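Local coordinates for protein pantothenate synthetase (Francisella tularensis subsp. tularensis, PDB 5HG0) that probably catalyses the ATP-dependent condensation of pantoate with beta-alanine to pantothenate through a pantoyl-adenylate intermediate, acting as a homodimer, at residues B[42-47]-B[85-90]; B[241-246]-B[254-259]; B[111-116]-B[157-162]; B[6-11]-B[92-97]. All blocks are in the same frame, centred on the assembly; numbering follows the deposited sequence.

Interaction 1: B[42-47]-B[85-90]; sequences LIKKAK and ASLDVD. With SAM (S-adenosylmethionine), chain D.
L87 brings one methyl to each of two helix residues. Its CD1 lies 3.8 Å from CG2 of I43, and its CD2 packs on the aliphatic chain of K44, whose CE is 3.7 Å away; each pair meets at about a right angle. CG2 of I43, anti to the backbone N, also touches CG2 of V89 at 3.6 Å. K44, at the exposed edge, gives L87 its methylenes, while beta-branched I43 and V89 fill the buried side. K47 leans toward the turn at L87 and D88, but the end of its chain is not securely placed. D88 ends helix 77-86 in a Schellman motif that turns the chain toward strand 91-93. On the other side of helix 37-49, CD1 of L42 comes within 3.5 Å of N3 of the bound S-adenosylmethionine. Strand 52-57 packs against both segments: V55 meets I43 and V89, OD2 of D90 accepts a hydrogen bond from the backbone N of V53, and L84 of helix 77-86 adds apolar cover.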
loop_
_atom_site.group_PDB
_atom_site.type_symbol
_atom_site.label_atom_id
_atom_site.label_comp_id
_atom_site.label_asym_id
_atom_site.label_seq_id
_atom_site.Cartn_x
_atom_site.Cartn_y
_atom_site.Cartn_z
ATOM N N LEU B 42 21.091 -12.235 10.781
ATOM C CA LEU B 42 20.397 -11.936 9.531
ATOM C C LEU B 42 21.371 -11.453 8.464
ATOM O O LEU B 42 21.273 -11.853 7.298
ATOM C CB LEU B 42 19.310 -10.884 9.766
ATOM C CG LEU B 42 17.887 -11.311 10.137
ATOM C CD1 LEU B 42 17.884 -12.201 11.373
ATOM C CD2 LEU B 42 17.004 -10.087 10.340
ATOM N N ILE B 43 22.311 -10.587 8.848
ATOM C CA ILE B 43 23.234 -9.998 7.884
ATOM C C ILE B 43 24.203 -11.045 7.352
ATOM O O ILE B 43 24.505 -11.075 6.152
ATOM C CB ILE B 43 23.970 -8.805 8.525
ATOM C CG1 ILE B 43 22.992 -7.655 8.763
ATOM C CG2 ILE B 43 25.128 -8.348 7.650
ATOM C CD1 ILE B 43 23.468 -6.635 9.771
ATOM N N LYS B 44 24.707 -11.921 8.226
ATOM C CA LYS B 44 25.601 -12.981 7.768
ATOM C C LYS B 44 24.889 -13.920 6.803
ATOM O O LYS B 44 25.486 -14.387 5.825
ATOM C CB LYS B 44 26.159 -13.754 8.964
ATOM C CG LYS B 44 27.118 -12.941 9.817
ATOM C CD LYS B 44 27.852 -13.812 10.822
ATOM C CE LYS B 44 28.966 -13.032 11.505
ATOM N NZ LYS B 44 29.739 -13.862 12.469
ATOM N N LYS B 45 23.610 -14.204 7.059
ATOM C CA LYS B 45 22.824 -15.004 6.124
ATOM C C LYS B 45 22.730 -14.322 4.764
ATOM O O LYS B 45 22.812 -14.982 3.722
ATOM C CB LYS B 45 21.430 -15.256 6.696
ATOM C CG LYS B 45 20.546 -16.131 5.819
ATOM C CD LYS B 45 21.196 -17.479 5.562
ATOM C CE LYS B 45 20.273 -18.394 4.779
ATOM N NZ LYS B 45 20.928 -19.695 4.461
ATOM N N ALA B 46 22.563 -12.998 4.757
ATOM C CA ALA B 46 22.457 -12.265 3.500
ATOM C C ALA B 46 23.803 -12.159 2.791
ATOM O O ALA B 46 23.847 -12.126 1.555
ATOM C CB ALA B 46 21.882 -10.872 3.754
ATOM N N LYS B 47 24.901 -12.095 3.550
ATOM C CA LYS B 47 26.222 -12.031 2.933
ATOM C C LYS B 47 26.544 -13.306 2.161
ATOM O O LYS B 47 27.288 -13.263 1.178
ATOM C CB LYS B 47 27.294 -11.782 3.997
ATOM C CG LYS B 47 27.240 -10.404 4.641
ATOM C CD LYS B 47 27.739 -9.326 3.696
ATOM C CE LYS B 47 29.231 -9.470 3.435
ATOM N NZ LYS B 47 29.759 -8.378 2.566
ATOM N N ALA B 85 30.339 -2.203 9.247
ATOM C CA ALA B 85 31.595 -2.217 8.504
ATOM C C ALA B 85 32.387 -3.485 8.790
ATOM O O ALA B 85 33.043 -4.031 7.896
ATOM C CB ALA B 85 32.423 -0.979 8.843
ATOM N N SER B 86 32.338 -3.967 10.034
ATOM C CA SER B 86 33.048 -5.193 10.385
ATOM C C SER B 86 32.516 -6.385 9.600
ATOM O O SER B 86 33.276 -7.293 9.241
ATOM C CB SER B 86 32.938 -5.446 11.889
ATOM O OG SER B 86 33.434 -6.728 12.235
ATOM N N LEU B 87 31.214 -6.399 9.321
ATOM C CA LEU B 87 30.599 -7.470 8.548
ATOM C C LEU B 87 30.737 -7.269 7.048
ATOM O O LEU B 87 30.231 -8.094 6.280
ATOM C CB LEU B 87 29.120 -7.594 8.921
ATOM C CG LEU B 87 28.800 -7.968 10.370
ATOM C CD1 LEU B 87 27.348 -7.669 10.703
ATOM C CD2 LEU B 87 29.124 -9.438 10.619
ATOM N N ASP B 88 31.399 -6.192 6.619
ATOM C CA ASP B 88 31.577 -5.872 5.202
ATOM C C ASP B 88 30.230 -5.711 4.495
ATOM O O ASP B 88 29.997 -6.260 3.418
ATOM C CB ASP B 88 32.448 -6.917 4.506
ATOM C CG ASP B 88 33.908 -6.831 4.920
ATOM O OD1 ASP B 88 34.387 -5.706 5.175
ATOM O OD2 ASP B 88 34.573 -7.886 4.992
ATOM N N VAL B 89 29.337 -4.946 5.118
ATOM C CA VAL B 89 28.068 -4.606 4.486
ATOM C C VAL B 89 28.323 -3.580 3.393
ATOM O O VAL B 89 29.052 -2.601 3.597
ATOM C CB VAL B 89 27.066 -4.088 5.527
ATOM C CG1 VAL B 89 25.919 -3.356 4.847
ATOM C CG2 VAL B 89 26.541 -5.244 6.353
ATOM N N ASP B 90 27.729 -3.805 2.221
ATOM C CA ASP B 90 28.008 -2.952 1.070
ATOM C C ASP B 90 27.426 -1.555 1.258
ATOM O O ASP B 90 28.147 -0.554 1.181
ATOM C CB ASP B 90 27.465 -3.601 -0.205
ATOM C CG ASP B 90 28.005 -5.004 -0.416
ATOM O OD1 ASP B 90 29.103 -5.144 -1.000
ATOM O OD2 ASP B 90 27.330 -5.966 0.006
HETATM N N SAM D . 9.878 -3.415 12.406
HETATM C CA SAM D . 11.107 -2.736 12.002
HETATM C C SAM D . 11.022 -2.217 10.567
HETATM O O SAM D . 11.466 -2.866 9.620
HETATM O OXT SAM D . 10.501 -1.125 10.329
HETATM C CB SAM D . 12.322 -3.636 12.236
HETATM C CG SAM D . 12.441 -4.050 13.698
HETATM S SD SAM D . 13.690 -5.293 14.131
HETATM C CE SAM D . 14.815 -4.264 15.114
HETATM C "C5'" SAM D . 14.688 -5.587 12.645
HETATM C "C4'" SAM D . 14.798 -7.063 12.257
HETATM O "O4'" SAM D . 15.611 -7.798 13.162
HETATM C "C3'" SAM D . 13.434 -7.737 12.242
HETATM O "O3'" SAM D . 13.282 -8.448 11.040
HETATM C "C2'" SAM D . 13.480 -8.725 13.384
HETATM O "O2'" SAM D . 12.742 -9.888 13.095
HETATM C "C1'" SAM D . 14.964 -9.013 13.495
HETATM N N9 SAM D . 15.290 -9.493 14.850
HETATM C C8 SAM D . 15.129 -8.799 16.020
HETATM N N7 SAM D . 15.530 -9.586 17.043
HETATM C C5 SAM D . 15.934 -10.776 16.544
HETATM C C6 SAM D . 16.428 -11.921 17.153
HETATM N N6 SAM D . 16.571 -11.972 18.475
HETATM N N1 SAM D . 16.766 -13.006 16.374
HETATM C C2 SAM D . 16.613 -12.949 15.003
HETATM N N3 SAM D . 16.118 -11.806 14.407
HETATM C C4 SAM D . 15.785 -10.733 15.166
#

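Interaction 2: B[241-246]-B[254-259]; sequences IFLAFY and DNFLKE
F242 lays one ring face over CB of N255, a CH-pi contact of 4.0 Å from that carbon to the ring centroid. Ring and amide planes are only 20° apart, and the two side chains run side by side in the same direction. N255 suits this place because its CH2 meets the ring while its amide reaches R240 and the backbone of E151, a residue predicted to bind ATP. On the other face, I241, L243 and F256 gather: with chi1 at 44°, the F256 ring turns back over the neighbouring strand, its CE1 3.8 Å from CB of I241 and its CE2 3.7 Å from CD2 of L243. Strands 240-247 and 250-257 form an antiparallel beta hairpin, two strands of a three-stranded sheet in which 230-236 flanks 240-247 on its other side. I241 and F256 are a hydrogen-bonded pair, with N of I241 2.8 Å from O of F256, and L243 and D254 are another; F242 and N255 form the non-hydrogen-bonded pair between them. There CA of N255 approaches O of I241 at 3.1 Å in a CA-H...O contact. The carboxylate of D254 is held by R180 and Y206. Past the strand, CD1 of I241 rests 3.7 Å from CB of K258.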
loop_
_atom_site.group_PDB
_atom_site.type_symbol
_atom_site.label_atom_id
_atom_site.label_comp_id
_atom_site.label_asym_id
_atom_site.label_seq_id
_atom_site.Cartn_x
_atom_site.Cartn_y
_atom_site.Cartn_z
ATOM N N ILE B 241 3.581 -21.092 20.875
ATOM C CA ILE B 241 3.144 -20.265 21.993
ATOM C C ILE B 241 3.597 -18.835 21.748
ATOM O O ILE B 241 4.764 -18.593 21.418
ATOM C CB ILE B 241 3.698 -20.792 23.327
ATOM C CG1 ILE B 241 3.059 -22.135 23.672
ATOM C CG2 ILE B 241 3.470 -19.781 24.440
ATOM C CD1 ILE B 241 4.058 -23.250 23.809
ATOM N N PHE B 242 2.675 -17.888 21.899
ATOM C CA PHE B 242 2.972 -16.466 21.823
ATOM C C PHE B 242 2.742 -15.836 23.190
ATOM O O PHE B 242 1.807 -16.213 23.904
ATOM C CB PHE B 242 2.093 -15.765 20.781
ATOM C CG PHE B 242 2.334 -16.219 19.367
ATOM C CD1 PHE B 242 1.869 -17.449 18.927
ATOM C CD2 PHE B 242 3.003 -15.402 18.472
ATOM C CE1 PHE B 242 2.083 -17.865 17.627
ATOM C CE2 PHE B 242 3.218 -15.809 17.172
ATOM C CZ PHE B 242 2.757 -17.042 16.748
ATOM N N LEU B 243 3.591 -14.878 23.554
ATOM C CA LEU B 243 3.428 -14.205 24.834
ATOM C C LEU B 243 4.177 -12.882 24.820
ATOM O O LEU B 243 5.105 -12.675 24.033
ATOM C CB LEU B 243 3.907 -15.075 26.004
ATOM C CG LEU B 243 5.412 -15.257 26.216
ATOM C CD1 LEU B 243 5.692 -15.698 27.642
ATOM C CD2 LEU B 243 5.987 -16.264 25.233
ATOM N N ALA B 244 3.752 -11.989 25.711
ATOM C CA ALA B 244 4.394 -10.698 25.913
ATOM C C ALA B 244 4.206 -10.302 27.369
ATOM O O ALA B 244 3.168 -10.592 27.966
ATOM C CB ALA B 244 3.821 -9.622 24.984
ATOM N N PHE B 245 5.219 -9.646 27.936
ATOM C CA PHE B 245 5.183 -9.276 29.342
ATOM C C PHE B 245 5.987 -8.001 29.551
ATOM O O PHE B 245 6.763 -7.580 28.690
ATOM C CB PHE B 245 5.712 -10.407 30.232
ATOM C CG PHE B 245 7.114 -10.833 29.901
ATOM C CD1 PHE B 245 7.344 -11.834 28.971
ATOM C CD2 PHE B 245 8.201 -10.236 30.519
ATOM C CE1 PHE B 245 8.631 -12.229 28.660
ATOM C CE2 PHE B 245 9.490 -10.627 30.211
ATOM C CZ PHE B 245 9.706 -11.624 29.281
ATOM N N TYR B 246 5.795 -7.393 30.718
ATOM C CA TYR B 246 6.494 -6.174 31.104
ATOM C C TYR B 246 7.418 -6.465 32.278
ATOM O O TYR B 246 6.999 -7.084 33.261
ATOM C CB TYR B 246 5.505 -5.070 31.485
ATOM C CG TYR B 246 5.003 -4.240 30.327
ATOM C CD1 TYR B 246 3.900 -4.642 29.585
ATOM C CD2 TYR B 246 5.623 -3.046 29.987
ATOM C CE1 TYR B 246 3.435 -3.882 28.531
ATOM C CE2 TYR B 246 5.165 -2.279 28.936
ATOM C CZ TYR B 246 4.072 -2.702 28.210
ATOM O OH TYR B 246 3.614 -1.939 27.158
ATOM N N ASP B 254 7.904 -12.677 22.797
ATOM C CA ASP B 254 8.555 -13.904 22.368
ATOM C C ASP B 254 7.508 -14.857 21.811
ATOM O O ASP B 254 6.329 -14.791 22.170
ATOM C CB ASP B 254 9.321 -14.576 23.513
ATOM C CG ASP B 254 10.302 -15.622 23.020
ATOM O OD1 ASP B 254 10.557 -15.668 21.799
ATOM O OD2 ASP B 254 10.831 -16.393 23.847
ATOM N N ASN B 255 7.959 -15.733 20.917
ATOM C CA ASN B 255 7.145 -16.821 20.406
ATOM C C ASN B 255 8.065 -17.996 20.114
ATOM O O ASN B 255 9.218 -17.812 19.714
ATOM C CB ASN B 255 6.368 -16.419 19.148
ATOM C CG ASN B 255 7.254 -16.313 17.920
ATOM O OD1 ASN B 255 7.473 -17.297 17.212
ATOM N ND2 ASN B 255 7.762 -15.114 17.657
ATOM N N PHE B 256 7.552 -19.205 20.329
ATOM C CA PHE B 256 8.360 -20.400 20.135
ATOM C C PHE B 256 7.449 -21.603 19.956
ATOM O O PHE B 256 6.290 -21.603 20.382
ATOM C CB PHE B 256 9.323 -20.622 21.306
ATOM C CG PHE B 256 8.698 -20.415 22.658
ATOM C CD1 PHE B 256 7.896 -21.391 23.224
ATOM C CD2 PHE B 256 8.927 -19.246 23.369
ATOM C CE1 PHE B 256 7.326 -21.204 24.468
ATOM C CE2 PHE B 256 8.363 -19.052 24.617
ATOM C CZ PHE B 256 7.560 -20.032 25.167
ATOM N N LEU B 257 7.997 -22.630 19.309
ATOM C CA LEU B 257 7.293 -23.893 19.150
ATOM C C LEU B 257 6.974 -24.499 20.512
ATOM O O LEU B 257 7.673 -24.268 21.502
ATOM C CB LEU B 257 8.135 -24.868 18.327
ATOM C CG LEU B 257 8.273 -24.582 16.831
ATOM C CD1 LEU B 257 9.404 -25.409 16.241
ATOM C CD2 LEU B 257 6.966 -24.869 16.111
ATOM N N LYS B 258 5.900 -25.288 20.556
ATOM C CA LYS B 258 5.488 -25.894 21.815
ATOM C C LYS B 258 6.344 -27.100 22.178
ATOM O O LYS B 258 6.590 -27.344 23.365
ATOM C CB LYS B 258 4.013 -26.294 21.750
ATOM C CG LYS B 258 3.467 -26.841 23.058
ATOM C CD LYS B 258 1.948 -26.803 23.096
ATOM C CE LYS B 258 1.430 -27.253 24.452
ATOM N NZ LYS B 258 -0.045 -27.102 24.563
ATOM N N GLU B 259 6.812 -27.854 21.182
ATOM C CA GLU B 259 7.598 -29.047 21.471
ATOM C C GLU B 259 9.000 -28.702 21.957
ATOM O O GLU B 259 9.588 -29.461 22.736
ATOM C CB GLU B 259 7.675 -29.937 20.232
#

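Interaction 3: B[111-116]-B[157-162]; sequences PKLEIA and VMLIKQ
A116 and L159 mark the closest backbone approach, their CA atoms 7.7 Å apart, a spacing that leaves room for side chains between segment 111-116 and helix 154-166. P111 ends strand 107-111, and the chain then leaves the strand as a loop: L113 is still extended, E114 to A116 have helical backbone angles, and L113 and I115 both point their CB toward the helix. L159 carries most of the contact on the helix side. Its CD2 methyl meets CD1 of L113 at 3.6 Å, CG2 of I115 at 3.9 Å and CB of A116 at 4.1 Å, so a single methyl is shared by three loop residues. The small side chain of A116 suits its place, since its CB already reaches that methyl. I115 crosses M158, a selenomethionine, at about a right angle. The chain of M158 bends at chi3, 60°, which brings CE to 3.8 Å from CG1 of I115. Q162 offers its aliphatic part, CG lying 4.3 Å from CD2 of L113, while its NE2 is hydrogen-bonded to D166 and to D103 of the second subunit, whose strand also pairs with P111. Helix 154-166 links parallel strands 146-150 and 172-176, a beta-alpha-beta unit of the Rossmann-like nucleotide-binding fold of the HUP clan, with Q156, predicted to bind pantoate, in its first turn.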
loop_
_atom_site.group_PDB
_atom_site.type_symbol
_atom_site.label_atom_id
_atom_site.label_comp_id
_atom_site.label_asym_id
_atom_site.label_seq_id
_atom_site.Cartn_x
_atom_site.Cartn_y
_atom_site.Cartn_z
ATOM N N PRO B 111 -4.085 -3.401 7.658
ATOM C CA PRO B 111 -4.339 -4.846 7.635
ATOM C C PRO B 111 -5.724 -5.208 8.150
ATOM O O PRO B 111 -6.044 -4.970 9.320
ATOM C CB PRO B 111 -3.235 -5.399 8.543
ATOM C CG PRO B 111 -2.992 -4.298 9.530
ATOM C CD PRO B 111 -3.267 -2.996 8.817
ATOM N N LYS B 112 -6.557 -5.776 7.284
ATOM C CA LYS B 112 -7.885 -6.253 7.659
ATOM C C LYS B 112 -7.927 -7.773 7.522
ATOM O O LYS B 112 -8.555 -8.330 6.620
ATOM C CB LYS B 112 -8.967 -5.583 6.798
ATOM C CG LYS B 112 -9.609 -4.348 7.417
ATOM C CD LYS B 112 -8.687 -3.143 7.368
ATOM C CE LYS B 112 -9.437 -1.861 7.705
ATOM N NZ LYS B 112 -10.069 -1.929 9.052
ATOM N N LEU B 113 -7.233 -8.448 8.434
ATOM C CA LEU B 113 -7.246 -9.902 8.485
ATOM C C LEU B 113 -7.022 -10.331 9.929
ATOM O O LEU B 113 -6.709 -9.514 10.798
ATOM C CB LEU B 113 -6.212 -10.507 7.525
ATOM C CG LEU B 113 -4.795 -9.927 7.510
ATOM C CD1 LEU B 113 -3.993 -10.437 8.677
ATOM C CD2 LEU B 113 -4.089 -10.242 6.198
ATOM N N GLU B 114 -7.171 -11.636 10.175
ATOM C CA GLU B 114 -7.276 -12.124 11.549
ATOM C C GLU B 114 -5.949 -12.017 12.300
ATOM O O GLU B 114 -5.912 -11.523 13.431
ATOM C CB GLU B 114 -7.783 -13.564 11.564
ATOM C CG GLU B 114 -7.973 -14.106 12.970
ATOM C CD GLU B 114 -8.582 -15.494 12.993
ATOM O OE1 GLU B 114 -8.825 -16.056 11.903
ATOM O OE2 GLU B 114 -8.821 -16.022 14.101
ATOM N N ILE B 115 -4.850 -12.485 11.700
ATOM C CA ILE B 115 -3.572 -12.503 12.410
ATOM C C ILE B 115 -3.073 -11.107 12.760
ATOM O O ILE B 115 -2.141 -10.971 13.558
ATOM C CB ILE B 115 -2.503 -13.273 11.602
ATOM C CG1 ILE B 115 -1.361 -13.738 12.508
ATOM C CG2 ILE B 115 -1.925 -12.414 10.505
ATOM C CD1 ILE B 115 -1.791 -14.711 13.574
ATOM N N ALA B 116 -3.680 -10.060 12.191
ATOM C CA ALA B 116 -3.383 -8.688 12.581
ATOM C C ALA B 116 -4.287 -8.175 13.697
ATOM O O ALA B 116 -4.034 -7.088 14.227
ATOM C CB ALA B 116 -3.496 -7.755 11.371
ATOM N N VAL B 157 6.357 -11.265 10.163
ATOM C CA VAL B 157 6.789 -12.078 9.029
ATOM C C VAL B 157 5.596 -12.451 8.158
ATOM O O VAL B 157 5.644 -12.338 6.926
ATOM C CB VAL B 157 7.544 -13.326 9.521
ATOM C CG1 VAL B 157 7.754 -14.305 8.380
ATOM C CG2 VAL B 157 8.878 -12.928 10.125
HETATM N N MSE B 158 4.510 -12.898 8.781
HETATM C CA MSE B 158 3.318 -13.325 8.050
HETATM C C MSE B 158 2.667 -12.182 7.280
HETATM O O MSE B 158 2.203 -12.373 6.155
HETATM C CB MSE B 158 2.299 -13.948 9.009
HETATM C CG MSE B 158 2.614 -15.379 9.419
HETATM SE SE MSE B 158 1.309 -16.103 10.681
HETATM C CE MSE B 158 -0.291 -15.958 9.581
ATOM N N LEU B 159 2.640 -10.995 7.888
ATOM C CA LEU B 159 2.018 -9.848 7.235
ATOM C C LEU B 159 2.863 -9.349 6.071
ATOM O O LEU B 159 2.325 -8.972 5.022
ATOM C CB LEU B 159 1.782 -8.729 8.248
ATOM C CG LEU B 159 0.736 -9.006 9.329
ATOM C CD1 LEU B 159 0.725 -7.891 10.359
ATOM C CD2 LEU B 159 -0.644 -9.171 8.712
ATOM N N ILE B 160 4.187 -9.343 6.231
ATOM C CA ILE B 160 5.061 -8.904 5.149
ATOM C C ILE B 160 5.029 -9.904 3.998
ATOM O O ILE B 160 5.081 -9.520 2.823
ATOM C CB ILE B 160 6.488 -8.678 5.679
ATOM C CG1 ILE B 160 6.511 -7.476 6.623
ATOM C CG2 ILE B 160 7.465 -8.462 4.533
ATOM C CD1 ILE B 160 7.827 -7.293 7.343
ATOM N N LYS B 161 4.941 -11.200 4.315
ATOM C CA LYS B 161 4.728 -12.201 3.273
ATOM C C LYS B 161 3.452 -11.912 2.495
ATOM O O LYS B 161 3.431 -12.007 1.261
ATOM C CB LYS B 161 4.676 -13.603 3.881
ATOM C CG LYS B 161 6.035 -14.206 4.201
ATOM C CD LYS B 161 5.878 -15.577 4.827
ATOM C CE LYS B 161 7.224 -16.225 5.092
ATOM N NZ LYS B 161 7.088 -17.490 5.871
ATOM N N GLN B 162 2.376 -11.557 3.200
ATOM C CA GLN B 162 1.148 -11.150 2.526
ATOM C C GLN B 162 1.363 -9.872 1.727
ATOM O O GLN B 162 0.840 -9.730 0.615
ATOM C CB GLN B 162 0.028 -10.961 3.549
ATOM C CG GLN B 162 -1.343 -10.745 2.936
ATOM C CD GLN B 162 -1.841 -11.969 2.195
ATOM O OE1 GLN B 162 -1.859 -13.075 2.739
ATOM N NE2 GLN B 162 -2.238 -11.780 0.939
#

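Interaction 4: B[6-11]-B[92-97]; sequences IADNIK and LFNPSE
F93 sends its ring toward the chain of 6-11 because chi1 of -177° sets CG anti to the backbone N. The ring then meets mainly backbone atoms: O of N9 lies at its edge, near the ring plane and 3.9 Å from CE1, while O of A7 approaches CD1 obliquely at 3.8 Å. CG of P95 sits over one face of the ring, 3.7 Å above its plane and offset toward the rim. L92, with chi1 of 167°, points to the opposite face of the sheet and runs beside I6, their CD2 and CG2 methyls 4.2 Å apart. A7 has only a methyl to place on the F93 face, which suits a position also covered by F13 and I16 of helix 10-18. Strands 5-7 and 91-93 pair in parallel. The N-H of A7 points to O of L92 at 2.9 Å, and N of N94 reaches O of A7 at 3.1 Å, with 169° at the hydrogen in both bonds. Beyond the strands, N9 and S96 are N-caps of the helices that follow, their polar side chains each accepting a backbone N-H, and CA of P95 directs its hydrogen at O of D8, 3.6 Å away. The backbone bonds therefore fix the alignment of the strand ends, while aromatic and aliphatic groups fill the two faces and short polar residues start the helices.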
loop_
_atom_site.group_PDB
_atom_site.type_symbol
_atom_site.label_atom_id
_atom_site.label_comp_id
_atom_site.label_asym_id
_atom_site.label_seq_id
_atom_site.Cartn_x
_atom_site.Cartn_y
_atom_site.Cartn_z
ATOM N N ILE B 6 27.692 4.720 2.904
ATOM C CA ILE B 6 26.652 5.190 3.813
ATOM C C ILE B 6 25.819 6.227 3.072
ATOM O O ILE B 6 26.345 7.255 2.627
ATOM C CB ILE B 6 27.249 5.776 5.102
ATOM C CG1 ILE B 6 28.105 4.729 5.819
ATOM C CG2 ILE B 6 26.148 6.279 6.015
ATOM C CD1 ILE B 6 28.745 5.223 7.097
ATOM N N ALA B 7 24.523 5.959 2.937
ATOM C CA ALA B 7 23.593 6.843 2.237
ATOM C C ALA B 7 22.687 7.500 3.272
ATOM O O ALA B 7 21.760 6.871 3.794
ATOM C CB ALA B 7 22.788 6.072 1.197
ATOM N N ASP B 8 22.960 8.774 3.567
ATOM C CA ASP B 8 22.197 9.489 4.583
ATOM C C ASP B 8 20.805 9.873 4.104
ATOM O O ASP B 8 19.922 10.100 4.934
ATOM C CB ASP B 8 22.944 10.744 5.022
ATOM C CG ASP B 8 24.163 10.434 5.866
ATOM O OD1 ASP B 8 24.009 10.276 7.097
ATOM O OD2 ASP B 8 25.275 10.353 5.301
ATOM N N ASN B 9 20.593 9.967 2.796
ATOM C CA ASN B 9 19.300 10.369 2.268
ATOM C C ASN B 9 18.947 9.493 1.074
ATOM O O ASN B 9 19.763 8.708 0.585
ATOM C CB ASN B 9 19.290 11.853 1.878
ATOM C CG ASN B 9 20.308 12.185 0.804
ATOM O OD1 ASN B 9 20.150 11.803 -0.355
ATOM N ND2 ASN B 9 21.352 12.915 1.180
ATOM N N ILE B 10 17.711 9.656 0.599
ATOM C CA ILE B 10 17.212 8.852 -0.508
ATOM C C ILE B 10 17.807 9.265 -1.854
ATOM O O ILE B 10 17.884 8.431 -2.766
ATOM C CB ILE B 10 15.675 8.927 -0.523
ATOM C CG1 ILE B 10 15.094 7.954 -1.546
ATOM C CG2 ILE B 10 15.208 10.362 -0.788
ATOM C CD1 ILE B 10 13.794 7.382 -1.132
ATOM N N LYS B 11 18.241 10.520 -2.005
ATOM C CA LYS B 11 18.841 10.942 -3.268
ATOM C C LYS B 11 20.150 10.207 -3.540
ATOM O O LYS B 11 20.399 9.770 -4.669
ATOM C CB LYS B 11 19.070 12.454 -3.260
ATOM C CG LYS B 11 18.712 13.157 -4.561
ATOM C CD LYS B 11 17.984 14.464 -4.288
ATOM C CE LYS B 11 17.590 15.146 -5.583
ATOM N NZ LYS B 11 16.821 16.391 -5.328
ATOM N N LEU B 92 24.845 0.989 3.641
ATOM C CA LEU B 92 23.980 1.339 4.759
ATOM C C LEU B 92 23.016 2.423 4.296
ATOM O O LEU B 92 23.441 3.439 3.736
ATOM C CB LEU B 92 24.786 1.825 5.963
ATOM C CG LEU B 92 23.989 2.504 7.084
ATOM C CD1 LEU B 92 22.889 1.595 7.623
ATOM C CD2 LEU B 92 24.916 2.953 8.210
ATOM N N PHE B 93 21.723 2.198 4.515
ATOM C CA PHE B 93 20.684 3.161 4.170
ATOM C C PHE B 93 20.092 3.694 5.470
ATOM O O PHE B 93 19.353 2.987 6.162
ATOM C CB PHE B 93 19.618 2.526 3.282
ATOM C CG PHE B 93 18.552 3.485 2.836
ATOM C CD1 PHE B 93 18.878 4.789 2.493
ATOM C CD2 PHE B 93 17.228 3.081 2.752
ATOM C CE1 PHE B 93 17.901 5.676 2.076
ATOM C CE2 PHE B 93 16.243 3.962 2.338
ATOM C CZ PHE B 93 16.578 5.260 2.000
ATOM N N ASN B 94 20.427 4.938 5.799
ATOM C CA ASN B 94 20.066 5.557 7.072
ATOM C C ASN B 94 19.294 6.844 6.800
ATOM O O ASN B 94 19.820 7.951 6.970
ATOM C CB ASN B 94 21.326 5.806 7.908
ATOM C CG ASN B 94 21.033 6.473 9.234
ATOM O OD1 ASN B 94 21.742 7.395 9.641
ATOM N ND2 ASN B 94 19.980 6.026 9.910
ATOM N N PRO B 95 18.037 6.733 6.377
ATOM C CA PRO B 95 17.264 7.914 5.991
ATOM C C PRO B 95 16.620 8.611 7.186
ATOM O O PRO B 95 16.525 8.069 8.287
ATOM C CB PRO B 95 16.189 7.327 5.069
ATOM C CG PRO B 95 15.944 5.969 5.635
ATOM C CD PRO B 95 17.269 5.488 6.194
ATOM N N SER B 96 16.162 9.836 6.931
ATOM C CA SER B 96 15.451 10.630 7.918
ATOM C C SER B 96 13.945 10.413 7.790
ATOM O O SER B 96 13.462 9.736 6.880
ATOM C CB SER B 96 15.797 12.110 7.762
ATOM O OG SER B 96 15.290 12.629 6.543
ATOM N N GLU B 97 13.196 11.008 8.722
ATOM C CA GLU B 97 11.744 10.875 8.689
ATOM C C GLU B 97 11.155 11.544 7.451
ATOM O O GLU B 97 10.258 10.988 6.803
ATOM C CB GLU B 97 11.131 11.469 9.958
ATOM C CG GLU B 97 9.619 11.341 10.027
ATOM C CD GLU B 97 9.036 11.912 11.306
ATOM O OE1 GLU B 97 7.810 12.158 11.341
ATOM O OE2 GLU B 97 9.805 12.110 12.272
#

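From the N terminus, interaction 4 opens first and closes the longest loop, joining edge strand 5-7 to strand 91-93 across 80 intervening residues. Interaction 1 is nested within that loop: it brings helix 37-49 against the turn after helix 77-86, and its second segment leads directly into strand 91-93. The later contacts follow in series, and no two loops cross. Interaction 3 links the loop after strand 107-111, near the second subunit, to helix 154-166, and interaction 2 closes a short hairpin in the three-stranded antiparallel sheet. Interaction 4 thus pairs the edge strand and interaction 1 packs a helix and turn on the neighbouring strands, while interaction 2 lies across the chain's centre from both.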